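Side-chain contact in N-terminal domain of PorA (28-171) (Porphyromonas gingivalis ATCC 33277, PDB 6KJK), which is part of a type IX secretion cargo protein that probably influences PorXY-SigP signalling of this secretion system: residues A12-E15 and N16-V20. Residues are numbered along the deposited sequence; the frame is centred on the assembly and turned at random.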
# COMPACT_ATOMS: atom_id res chain seq x y z
N ALA A 12 -3.72 -14.76 3.12
CA ALA A 12 -2.67 -14.92 4.13
C ALA A 12 -2.49 -13.67 4.97
O ALA A 12 -2.34 -12.56 4.42
CB ALA A 12 -1.37 -15.27 3.45
N ILE A 13 -2.38 -13.84 6.28
CA ILE A 13 -1.93 -12.78 7.17
C ILE A 13 -0.42 -12.60 6.97
O ILE A 13 0.35 -13.56 7.09
CB ILE A 13 -2.25 -13.15 8.62
CG1 ILE A 13 -3.75 -13.22 8.85
CG2 ILE A 13 -1.55 -12.20 9.59
CD1 ILE A 13 -4.10 -13.80 10.25
N LEU A 14 0.02 -11.39 6.67
CA LEU A 14 1.44 -11.14 6.50
C LEU A 14 2.15 -11.04 7.84
O LEU A 14 1.64 -10.47 8.80
CB LEU A 14 1.66 -9.82 5.78
CG LEU A 14 1.09 -9.68 4.37
CD1 LEU A 14 1.46 -8.31 3.77
CD2 LEU A 14 1.44 -10.82 3.44
N GLU A 15 3.37 -11.56 7.87
CA GLU A 15 4.21 -11.18 9.00
C GLU A 15 4.48 -9.68 8.94
O GLU A 15 4.47 -9.07 7.87
CB GLU A 15 5.48 -12.07 9.06
CG GLU A 15 6.56 -11.83 8.05
CD GLU A 15 7.81 -12.72 8.30
OE1 GLU A 15 7.70 -13.87 8.81
OE2 GLU A 15 8.92 -12.25 8.01
N ASN A 16 4.68 -9.07 10.11
CA ASN A 16 4.97 -7.64 10.12
C ASN A 16 6.25 -7.37 9.35
O ASN A 16 7.16 -8.20 9.33
CB ASN A 16 5.10 -7.10 11.53
CG ASN A 16 4.96 -5.60 11.56
OD1 ASN A 16 4.16 -5.05 10.80
ND2 ASN A 16 5.69 -4.93 12.44
N ASN A 17 6.29 -6.23 8.66
CA ASN A 17 7.40 -5.80 7.82
C ASN A 17 7.63 -6.68 6.62
O ASN A 17 8.70 -6.63 6.00
CB ASN A 17 8.71 -5.64 8.62
CG ASN A 17 8.60 -4.59 9.68
OD1 ASN A 17 8.35 -3.42 9.39
ND2 ASN A 17 8.74 -5.01 10.93
N ALA A 18 6.64 -7.52 6.26
CA ALA A 18 6.77 -8.37 5.10
C ALA A 18 7.01 -7.54 3.85
O ALA A 18 6.63 -6.37 3.76
CB ALA A 18 5.48 -9.19 4.90
N THR A 19 7.57 -8.19 2.84
CA THR A 19 7.73 -7.60 1.52
C THR A 19 6.89 -8.39 0.51
O THR A 19 6.93 -9.63 0.49
CB THR A 19 9.20 -7.56 1.08
OG1 THR A 19 9.92 -6.73 2.01
CG2 THR A 19 9.32 -6.97 -0.32
N VAL A 20 6.09 -7.67 -0.26
CA VAL A 20 5.17 -8.22 -1.25
C VAL A 20 5.60 -7.71 -2.61
O VAL A 20 5.67 -6.48 -2.82
CB VAL A 20 3.72 -7.80 -0.96
CG1 VAL A 20 2.81 -8.23 -2.12
CG2 VAL A 20 3.23 -8.42 0.34
O HOH W 1 8.85 -9.63 7.54
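With CG of L14 anti to its carbonyl carbon (chi1 -61°) and the branch extended beyond, CD1 reaches across the turn to V20, whose CG2 likewise lies anti to its own carbonyl carbon. The two side chains cross at about a right angle, touching only by their methyls, L14 CD1 to V20 CG2 at 3.9 Å. Nearer the backbone, CB of L14 meets CB of A18 at 4.0 Å, so one leucine spans two residues, A18 and V20, of the outgoing chain.

The bend itself is a type II beta turn from E15 to A18, with N17 at its third position in the left-handed conformation (phi 66°). It is closed by the bond from A18 N to E15 O, 3.1 Å long. The case illustrates how such a turn brings side chains four and six residues apart into contact.

A water adds a second link: it donates to E15 OE2 at 2.7 Å and to N16 O at 2.8 Å, tying the exposed carboxylate to the turn's central peptide. The N16 amide is engaged by strand 125-133, its OD1 accepting from the backbone N of T126.

This surface turn carries the chain between two sheets: L14 still packs on I7 and V9 of strand 5-9 while also touching V127, and strand 18-22 runs parallel to strand 125-133 at the border of the second sheet.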